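Local coordinates for cell wall surface anchor family protein (Streptococcus agalactiae, PDB 3PHS) that serves as a minor pilin of the streptococcal pilus, with an IgG-like domain that mediates adhesion to lung epithelial cells, at residues A[108-112]-A[162-167]; A[113-117]-A[129-133]; A[151-157]-A[210-215]; A[171-176]-A[195-199]. One frame throughout, in Å; residues are numbered along the deposited sequence.

Interaction 1: A[108-112]-A[162-167]; sequences GEKNR and EKNGRT
Arg112 sets its CG between its own backbone N and carbonyl carbon (chi1 75°) and runs straight out to NE, while Glu162 holds CG opposite its carbonyl carbon (chi1 -64°); these torsions lay the extended chains alongside each other, running in opposite senses. Their flat ends stack almost parallel, 9° apart, and Glu162 CB sits over the centre of the guanidinium, 3.7 Å from Arg112 CZ. The ion pair between Arg112 NE and Glu162 OE1 is long at 3.6 Å, and no N-H points at the oxygen, which lies well out of the guanidinium plane. Water does the directional work. One molecule accepts from Arg112 N (2.8 Å) and donates to Glu162 OE1; a second joins Arg112 NE to Glu162 OE2; a third, in the guanidinium plane, accepts a hydrogen bond from Arg112 NH1 and donates one to Lys163 O (2.9 Å). NH1 is also bonded to Asp203 O, and Tyr204 makes a cation-pi contact with the arginine. Further along, Glu109 OE2 forms a short salt bridge to Arg166 NH2 (2.6 Å), reached through a bend at chi3 of Arg166. Glu162 begins a type II turn closed by Gly165 N to Glu162 O, 2.8 Å. The contact is thus a small polar, hydrated interface between two tandem beta-sandwich domains, where the start of edge strand 109-121 meets the turn after strand 157-162.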
# COMPACT_ATOMS: atom_id res chain seq x y z
N GLY A 108 -4.60 -11.05 -1.97
CA GLY A 108 -3.66 -12.15 -1.73
C GLY A 108 -2.34 -11.82 -1.06
O GLY A 108 -1.42 -12.64 -1.06
N GLU A 109 -2.24 -10.62 -0.47
CA GLU A 109 -1.02 -10.15 0.18
C GLU A 109 -1.38 -9.35 1.40
O GLU A 109 -2.54 -8.97 1.58
CB GLU A 109 -0.21 -9.25 -0.76
CG GLU A 109 0.84 -9.98 -1.56
CD GLU A 109 1.57 -9.08 -2.56
OE1 GLU A 109 0.96 -8.11 -3.09
OE2 GLU A 109 2.76 -9.35 -2.81
N LYS A 110 -0.38 -9.08 2.24
CA LYS A 110 -0.58 -8.22 3.40
C LYS A 110 -1.06 -6.86 2.94
O LYS A 110 -0.54 -6.29 1.98
CB LYS A 110 0.70 -8.03 4.22
CG LYS A 110 0.51 -7.08 5.40
CD LYS A 110 1.76 -6.97 6.25
CE LYS A 110 1.52 -6.11 7.48
NZ LYS A 110 1.48 -4.61 7.23
N ASN A 111 -2.10 -6.35 3.61
CA ASN A 111 -2.52 -4.98 3.41
C ASN A 111 -1.56 -4.10 4.22
O ASN A 111 -1.57 -4.13 5.45
CB ASN A 111 -3.97 -4.81 3.89
CG ASN A 111 -4.49 -3.38 3.69
OD1 ASN A 111 -3.70 -2.47 3.47
ND2 ASN A 111 -5.81 -3.20 3.78
N ARG A 112 -0.69 -3.35 3.54
CA ARG A 112 0.33 -2.57 4.25
C ARG A 112 -0.26 -1.41 5.09
O ARG A 112 0.42 -0.86 5.94
CB ARG A 112 1.39 -2.02 3.27
CG ARG A 112 0.88 -0.85 2.44
CD ARG A 112 1.99 -0.30 1.54
NE ARG A 112 1.59 0.97 0.92
CZ ARG A 112 2.43 1.79 0.30
NH1 ARG A 112 3.72 1.49 0.20
NH2 ARG A 112 1.98 2.91 -0.23
N GLU A 162 2.63 0.39 -5.15
CA GLU A 162 3.12 0.62 -3.79
C GLU A 162 4.61 0.27 -3.81
O GLU A 162 5.03 -0.59 -4.60
CB GLU A 162 2.37 -0.28 -2.79
CG GLU A 162 0.87 0.05 -2.69
CD GLU A 162 0.09 -0.88 -1.76
OE1 GLU A 162 0.68 -1.83 -1.21
OE2 GLU A 162 -1.11 -0.64 -1.59
N LYS A 163 5.41 0.93 -2.97
CA LYS A 163 6.83 0.58 -2.81
C LYS A 163 6.99 -0.93 -2.59
O LYS A 163 6.29 -1.52 -1.75
CB LYS A 163 7.48 1.36 -1.66
CG LYS A 163 9.00 1.29 -1.70
CD LYS A 163 9.67 1.92 -0.49
CE LYS A 163 11.16 1.60 -0.52
NZ LYS A 163 12.00 2.72 0.00
N ASN A 164 7.90 -1.56 -3.34
CA ASN A 164 8.12 -3.03 -3.29
C ASN A 164 6.91 -3.88 -3.70
O ASN A 164 6.92 -5.10 -3.50
CB ASN A 164 8.62 -3.51 -1.91
CG ASN A 164 9.87 -2.81 -1.44
OD1 ASN A 164 10.82 -2.60 -2.20
ND2 ASN A 164 9.89 -2.44 -0.16
N GLY A 165 5.88 -3.25 -4.26
CA GLY A 165 4.66 -3.95 -4.66
C GLY A 165 4.81 -4.68 -5.98
O GLY A 165 5.59 -4.27 -6.85
N ARG A 166 4.04 -5.76 -6.12
CA ARG A 166 4.06 -6.60 -7.32
C ARG A 166 2.94 -6.22 -8.29
O ARG A 166 3.03 -6.48 -9.49
CB ARG A 166 3.87 -8.07 -6.91
CG ARG A 166 4.59 -9.08 -7.82
CD ARG A 166 4.11 -10.52 -7.54
NE ARG A 166 3.77 -10.72 -6.13
CZ ARG A 166 4.64 -11.01 -5.16
NH1 ARG A 166 5.94 -11.12 -5.44
NH2 ARG A 166 4.21 -11.17 -3.92
N THR A 167 1.87 -5.64 -7.76
CA THR A 167 0.69 -5.37 -8.57
C THR A 167 0.31 -3.89 -8.66
O THR A 167 0.17 -3.21 -7.64
CB THR A 167 -0.54 -6.30 -8.24
OG1 THR A 167 -1.74 -5.52 -8.16
CG2 THR A 167 -0.36 -7.07 -6.92
O HOH W 1 -0.74 -3.17 0.70
O HOH W 2 -1.21 1.79 0.06
O HOH W 3 5.22 -0.76 0.79

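Interaction 2: A[113-117]-A[129-133]; sequences NVSAF and PKIIW
The backbones of 113-117 and 129-133 run nearly opposite ways, 159° apart, and join in a single bridge of Val114 with Ile131, flanked by two almost straight hydrogen bonds: Ile132 N to Asn113 O at 2.8 Å and Ser115 N to Lys130 O at 3.0 Å. Beyond these, water carries the pairing on. One molecule donates to Ser115 O and accepts from Lys130 N (2.9 Å), and another links Ser115 OG to Lys130 O, so that this carbonyl is held by both a backbone N-H and a water.

On the apolar side, Val114 runs alongside both Pro129 and Ile131, one methyl to each. Its CG1 touches Pro129 CB at 3.7 Å, and its CG2 lies 4.2 Å from Ile131 CG1. The proline then passes the contact on to the next ring: Pro129 CG lies 3.7 Å from Phe117 CE1. Toward the other end, Ile132 has CG1 between its backbone N and carbonyl carbon (chi1 61°), which swings the chain across Asn113 at about a right angle and brings Ile132 CD1 to 3.4 Å from Asn113 OD1.

Val114, Pro129 and Ile131 all pack on Tyr47 of strand 46-52, and strand 13-21 adds His19 beside Val114 and Ile131 and Ile17 beside Pro129. Ile132 reaches His201, in the loop between strands 193-200 and 202-210, so the pairing ties the edge strand 109-121 to the chain as it leaves strand 125-127 and heads for strand 135-146 of the second domain.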
# COMPACT_ATOMS: atom_id res chain seq x y z
N ASN A 113 -1.52 -1.08 4.85
CA ASN A 113 -2.17 0.03 5.55
C ASN A 113 -2.71 -0.35 6.94
O ASN A 113 -3.21 0.50 7.69
CB ASN A 113 -3.23 0.66 4.67
CG ASN A 113 -2.63 1.24 3.39
OD1 ASN A 113 -1.66 1.99 3.45
ND2 ASN A 113 -3.16 0.83 2.25
N VAL A 114 -2.59 -1.64 7.28
CA VAL A 114 -2.89 -2.13 8.60
C VAL A 114 -1.59 -2.67 9.20
O VAL A 114 -0.95 -3.55 8.63
CB VAL A 114 -3.95 -3.25 8.53
CG1 VAL A 114 -4.30 -3.76 9.96
CG2 VAL A 114 -5.21 -2.73 7.82
N SER A 115 -1.21 -2.13 10.36
CA SER A 115 -0.02 -2.61 11.03
C SER A 115 -0.31 -3.99 11.60
O SER A 115 -1.28 -4.16 12.35
CB SER A 115 0.40 -1.64 12.14
OG SER A 115 0.91 -0.44 11.58
N ALA A 116 0.52 -4.96 11.23
CA ALA A 116 0.41 -6.30 11.78
C ALA A 116 0.81 -6.28 13.27
O ALA A 116 1.51 -5.37 13.73
CB ALA A 116 1.30 -7.27 11.02
N PHE A 117 0.37 -7.30 14.01
CA PHE A 117 0.54 -7.25 15.47
C PHE A 117 0.73 -8.66 16.03
O PHE A 117 0.35 -9.65 15.40
CB PHE A 117 -0.70 -6.61 16.13
CG PHE A 117 -1.99 -7.18 15.66
CD1 PHE A 117 -2.66 -6.61 14.57
CD2 PHE A 117 -2.52 -8.33 16.25
CE1 PHE A 117 -3.83 -7.17 14.09
CE2 PHE A 117 -3.70 -8.88 15.79
CZ PHE A 117 -4.36 -8.30 14.70
N PRO A 129 -6.32 -2.71 15.54
CA PRO A 129 -5.08 -2.54 14.77
C PRO A 129 -4.88 -1.08 14.37
O PRO A 129 -5.86 -0.34 14.26
CB PRO A 129 -5.30 -3.43 13.54
CG PRO A 129 -6.30 -4.47 14.00
CD PRO A 129 -7.23 -3.68 14.90
N LYS A 130 -3.63 -0.68 14.17
CA LYS A 130 -3.30 0.69 13.73
C LYS A 130 -3.54 0.76 12.24
O LYS A 130 -2.95 -0.02 11.47
CB LYS A 130 -1.85 1.03 14.07
CG LYS A 130 -1.58 0.95 15.57
CD LYS A 130 -0.11 1.22 15.92
CE LYS A 130 0.16 0.87 17.39
NZ LYS A 130 1.63 0.72 17.65
N ILE A 131 -4.44 1.64 11.83
CA ILE A 131 -4.93 1.63 10.47
C ILE A 131 -4.69 3.00 9.86
O ILE A 131 -5.06 4.01 10.45
CB ILE A 131 -6.44 1.27 10.44
CG1 ILE A 131 -6.63 -0.21 10.81
CG2 ILE A 131 -7.05 1.50 9.03
CD1 ILE A 131 -7.97 -0.47 11.47
N ILE A 132 -4.08 3.02 8.68
CA ILE A 132 -3.91 4.28 7.97
C ILE A 132 -4.84 4.29 6.76
O ILE A 132 -5.06 3.26 6.12
CB ILE A 132 -2.44 4.62 7.59
CG1 ILE A 132 -1.83 3.55 6.68
CG2 ILE A 132 -1.57 4.87 8.86
CD1 ILE A 132 -0.59 4.05 5.90
N TRP A 133 -5.40 5.47 6.48
CA TRP A 133 -6.44 5.59 5.46
C TRP A 133 -6.49 6.95 4.78
O TRP A 133 -7.03 7.04 3.70
CB TRP A 133 -7.82 5.29 6.07
CG TRP A 133 -8.16 6.20 7.20
CD1 TRP A 133 -7.89 5.99 8.53
CD2 TRP A 133 -8.81 7.47 7.11
NE1 TRP A 133 -8.34 7.06 9.27
CE2 TRP A 133 -8.92 7.98 8.43
CE3 TRP A 133 -9.32 8.23 6.05
CZ2 TRP A 133 -9.51 9.22 8.71
CZ3 TRP A 133 -9.91 9.47 6.34
CH2 TRP A 133 -10.00 9.95 7.64
O HOH W 4 -1.75 -2.77 14.64
O HOH W 5 -0.65 1.37 9.99

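Interaction 3: A[151-157]-A[210-215]; sequences KPLAGVV and ETQSGY
The side-chain nitrogen NE2 of Gln212 donates two hydrogen bonds: one to Ala154 O at 2.7 Å, nearly straight (170° at the hydrogen), the other to a water at 2.9 Å. That water also accepts from Ala154 N, so the one nitrogen serves both backbone polar atoms of Ala154, O directly and N through the water. Ala154 O lies close to the plane of the glutamine amide, whereas from the carbonyl's side the donor is tilted 17° out of plane. Leu153 packs against the same amide, with CD2 3.5 Å from Gln212 CD, while the backbone N of Gln212 is buried by the contact and finds no partner in the model.

The other methyl of Leu153, CD1, stands over the face of Tyr215, 4.0 Å from the ring centroid and almost on the ring normal, a clear CH-pi contact. The type II turn from Gln212 to Tyr215 brings the ring back to Leu153. In this prealbumin-like domain the 151-157 chain crosses from strand 149-152 in one sheet to strand 157-162 in the other, and Leu153 and Tyr215, both touching Asn238 of strand 231-240, pack along that crossing.

Where the new strand starts, Val157 and Glu210 form an antiparallel hydrogen-bonded pair. Val157 N to Glu210 O is 2.9 Å, but the return bond from Glu210 N to Val157 O is weak at 3.4 Å. Val156 lays CG1 against Glu210 O (3.4 Å) and CG2 beside Thr211 OG1, a hydroxyl that is hydrogen-bonded to Asn238 OD1.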
# COMPACT_ATOMS: atom_id res chain seq x y z
N LYS A 151 9.63 20.75 -22.75
CA LYS A 151 8.21 20.97 -23.02
C LYS A 151 7.39 19.76 -22.56
O LYS A 151 7.89 18.63 -22.61
CB LYS A 151 7.98 21.22 -24.52
CG LYS A 151 8.37 20.04 -25.39
CD LYS A 151 7.96 20.22 -26.86
CE LYS A 151 8.20 18.92 -27.62
NZ LYS A 151 7.93 19.05 -29.09
N PRO A 152 6.14 19.98 -22.14
CA PRO A 152 5.26 18.87 -21.76
C PRO A 152 5.14 17.80 -22.85
O PRO A 152 5.09 18.11 -24.05
CB PRO A 152 3.90 19.55 -21.55
CG PRO A 152 4.23 20.97 -21.24
CD PRO A 152 5.42 21.27 -22.09
N LEU A 153 5.11 16.55 -22.42
CA LEU A 153 5.00 15.45 -23.34
C LEU A 153 3.71 14.70 -23.09
O LEU A 153 3.50 14.18 -21.99
CB LEU A 153 6.15 14.47 -23.15
CG LEU A 153 7.37 14.52 -24.05
CD1 LEU A 153 8.08 13.22 -23.80
CD2 LEU A 153 6.98 14.68 -25.53
N ALA A 154 2.90 14.61 -24.14
CA ALA A 154 1.62 13.90 -24.07
C ALA A 154 1.74 12.43 -24.47
O ALA A 154 2.65 12.02 -25.22
CB ALA A 154 0.57 14.63 -24.94
N GLY A 155 0.82 11.62 -23.97
CA GLY A 155 0.75 10.22 -24.38
C GLY A 155 1.79 9.27 -23.84
O GLY A 155 1.91 8.16 -24.34
N VAL A 156 2.56 9.71 -22.83
CA VAL A 156 3.56 8.86 -22.17
C VAL A 156 2.86 7.98 -21.13
O VAL A 156 2.04 8.48 -20.36
CB VAL A 156 4.68 9.70 -21.49
CG1 VAL A 156 5.71 8.80 -20.76
CG2 VAL A 156 5.38 10.60 -22.51
N VAL A 157 3.21 6.70 -21.12
CA VAL A 157 2.49 5.68 -20.34
C VAL A 157 3.28 5.29 -19.09
O VAL A 157 4.46 4.94 -19.15
CB VAL A 157 2.16 4.45 -21.22
CG1 VAL A 157 1.47 3.31 -20.40
CG2 VAL A 157 1.30 4.88 -22.42
N GLU A 210 6.19 3.35 -21.56
CA GLU A 210 6.41 3.71 -22.95
C GLU A 210 6.41 5.22 -23.10
O GLU A 210 5.55 5.93 -22.58
CB GLU A 210 5.32 3.07 -23.82
CG GLU A 210 5.28 3.55 -25.28
CD GLU A 210 4.20 2.85 -26.08
OE1 GLU A 210 3.38 2.11 -25.49
OE2 GLU A 210 4.18 3.03 -27.31
N THR A 211 7.41 5.72 -23.83
CA THR A 211 7.44 7.14 -24.10
C THR A 211 7.24 7.44 -25.58
O THR A 211 7.10 6.53 -26.38
CB THR A 211 8.71 7.79 -23.55
OG1 THR A 211 8.58 9.20 -23.64
CG2 THR A 211 9.96 7.33 -24.32
N GLN A 212 7.19 8.73 -25.91
CA GLN A 212 6.95 9.16 -27.29
C GLN A 212 8.10 8.81 -28.21
O GLN A 212 9.24 8.61 -27.78
CB GLN A 212 6.75 10.66 -27.35
CG GLN A 212 5.35 11.16 -27.08
CD GLN A 212 5.14 12.56 -27.64
OE1 GLN A 212 5.86 12.98 -28.56
NE2 GLN A 212 4.18 13.30 -27.09
N SER A 213 7.79 8.73 -29.50
CA SER A 213 8.80 8.48 -30.49
C SER A 213 9.75 9.69 -30.53
O SER A 213 9.32 10.88 -30.52
CB SER A 213 8.20 8.12 -31.86
OG SER A 213 8.20 9.21 -32.76
N GLY A 214 11.03 9.37 -30.51
CA GLY A 214 12.08 10.36 -30.53
C GLY A 214 12.76 10.50 -29.18
O GLY A 214 13.80 11.15 -29.09
N TYR A 215 12.19 9.86 -28.15
CA TYR A 215 12.66 9.98 -26.77
C TYR A 215 13.04 8.64 -26.14
O TYR A 215 12.58 7.59 -26.57
CB TYR A 215 11.60 10.65 -25.88
CG TYR A 215 11.25 12.05 -26.29
CD1 TYR A 215 10.20 12.29 -27.17
CD2 TYR A 215 11.97 13.14 -25.79
CE1 TYR A 215 9.87 13.58 -27.54
CE2 TYR A 215 11.65 14.43 -26.16
CZ TYR A 215 10.61 14.64 -27.03
OH TYR A 215 10.27 15.89 -27.40
O HOH W 6 3.29 15.95 -26.44

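Interaction 4: A[171-176]-A[195-199]; sequences VKNGVH and RISGL
A beta hairpin with a two-residue loop, a type I' turn from Lys172 to Val175, lays its second arm against strand 193-200, where Val175 and Ser197 form a single backbone bridge. Two hydrogen bonds frame it: Ser197 N to Gly174 O at 3.0 Å, in the carbonyl plane, and His176 N to Ser197 O at 3.1 Å. CA-H groups of Ile196 and Val175 approach the same two carbonyl oxygens. The hairpin is itself closed by reciprocal backbone bonds between Lys172 and Val175, and Gly174 takes a positive phi within the turn.

Val175 packs on Ser197 with both methyls, CG2 3.5 Å from Ser197 OG and CG1 near Ser197 O. On the inner side Val171 CG2 meets Ile196 CG2 at 3.8 Å, and both side chains also touch Leu186. His176 holds CG opposite its backbone N (chi1 176°), which sends the ring outward and leaves CB to do the packing, 3.5 Å from Gly198 O and 3.9 Å from Leu199 CD2. Gly198 O is near the ring plane, at its edge. A water donates to both His176 O and Gly198 O, the latter at 2.8 Å, carrying the pairing one step past the direct bonds. Across the sandwich, Ile196 and Leu199 also touch Leu160 of strand 157-162, in the sheet that carries Leu186. It is a type I' beta hairpin bridged to a strand of one sheet of a two-sheet beta sandwich, here the prealbumin-like domain.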
# COMPACT_ATOMS: atom_id res chain seq x y z
N VAL A 171 -6.68 3.16 -11.56
CA VAL A 171 -7.21 4.52 -11.43
C VAL A 171 -8.45 4.68 -12.33
O VAL A 171 -8.49 4.14 -13.43
CB VAL A 171 -6.11 5.58 -11.80
CG1 VAL A 171 -6.65 7.00 -11.75
CG2 VAL A 171 -4.88 5.43 -10.87
N LYS A 172 -9.44 5.41 -11.82
CA LYS A 172 -10.70 5.71 -12.52
C LYS A 172 -11.20 7.08 -12.01
O LYS A 172 -11.11 7.36 -10.83
CB LYS A 172 -11.72 4.59 -12.22
CG LYS A 172 -13.10 4.66 -12.93
CD LYS A 172 -13.98 3.50 -12.40
CE LYS A 172 -15.47 3.73 -12.63
NZ LYS A 172 -16.25 2.48 -12.39
N ASN A 173 -11.75 7.92 -12.89
CA ASN A 173 -12.19 9.27 -12.46
C ASN A 173 -11.04 10.10 -11.83
O ASN A 173 -11.28 10.91 -10.92
CB ASN A 173 -13.40 9.20 -11.49
CG ASN A 173 -14.66 8.59 -12.13
OD1 ASN A 173 -15.41 7.85 -11.48
ND2 ASN A 173 -14.89 8.92 -13.39
N GLY A 174 -9.81 9.86 -12.30
CA GLY A 174 -8.60 10.51 -11.75
C GLY A 174 -8.28 10.15 -10.31
O GLY A 174 -7.55 10.87 -9.60
N VAL A 175 -8.84 9.03 -9.87
CA VAL A 175 -8.75 8.61 -8.48
C VAL A 175 -8.36 7.14 -8.41
O VAL A 175 -8.77 6.35 -9.24
CB VAL A 175 -10.13 8.83 -7.77
CG1 VAL A 175 -10.07 8.39 -6.36
CG2 VAL A 175 -10.56 10.30 -7.83
N HIS A 176 -7.57 6.77 -7.40
CA HIS A 176 -7.32 5.38 -7.12
C HIS A 176 -8.67 4.66 -6.93
O HIS A 176 -9.53 5.10 -6.13
CB HIS A 176 -6.41 5.22 -5.91
CG HIS A 176 -6.18 3.80 -5.51
ND1 HIS A 176 -5.77 3.43 -4.24
CD2 HIS A 176 -6.32 2.65 -6.21
CE1 HIS A 176 -5.67 2.12 -4.18
NE2 HIS A 176 -6.01 1.62 -5.36
N ARG A 195 -2.57 13.18 -13.02
CA ARG A 195 -2.96 13.54 -11.65
C ARG A 195 -3.80 12.41 -11.06
O ARG A 195 -4.73 11.92 -11.70
CB ARG A 195 -3.76 14.84 -11.60
CG ARG A 195 -2.98 16.06 -12.06
CD ARG A 195 -3.86 17.31 -12.08
NE ARG A 195 -3.12 18.50 -12.53
CZ ARG A 195 -2.97 18.86 -13.80
NH1 ARG A 195 -3.51 18.13 -14.78
NH2 ARG A 195 -2.29 19.97 -14.10
N ILE A 196 -3.44 11.98 -9.85
CA ILE A 196 -4.15 10.86 -9.21
C ILE A 196 -4.42 11.29 -7.76
O ILE A 196 -3.50 11.57 -7.03
CB ILE A 196 -3.31 9.55 -9.21
CG1 ILE A 196 -2.88 9.13 -10.63
CG2 ILE A 196 -4.11 8.40 -8.56
CD1 ILE A 196 -1.75 8.08 -10.65
N SER A 197 -5.69 11.36 -7.36
CA SER A 197 -5.98 11.67 -5.95
C SER A 197 -6.48 10.38 -5.29
O SER A 197 -6.60 9.35 -5.94
CB SER A 197 -6.98 12.81 -5.83
OG SER A 197 -8.17 12.48 -6.49
N GLY A 198 -6.74 10.44 -3.99
CA GLY A 198 -7.30 9.30 -3.28
C GLY A 198 -6.26 8.20 -3.05
O GLY A 198 -6.62 7.02 -2.95
N LEU A 199 -4.98 8.58 -2.99
CA LEU A 199 -3.91 7.63 -2.65
C LEU A 199 -3.64 7.70 -1.15
O LEU A 199 -3.33 8.76 -0.62
CB LEU A 199 -2.61 7.91 -3.42
CG LEU A 199 -2.71 7.67 -4.94
CD1 LEU A 199 -1.61 8.41 -5.69
CD2 LEU A 199 -2.70 6.18 -5.29
O HOH W 7 -9.25 6.63 -3.93

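Interactions 1 and 2 share strand 109-121 and touch, Lys110 CE lying 3.7 Å from Ala116 CB; their centres are about 14 Å apart. Together they serve the junction of the two domains: interaction 2, nested in the chain loop closed by interaction 1, fixes the connecting chain to the first domain, and interaction 1 joins the domain surfaces by direct and water-mediated contacts. Interactions 3 and 4 lie wholly in the second domain and reach the same sheet, centres about 21 Å apart, with interaction 4 nested inside interaction 3. The 162-167 loop of interaction 1 leads towards the hairpin of interaction 4, so the two adjoin in sequence, whereas interactions 2 and 3 are the most distant pair, centres about 38 Å apart.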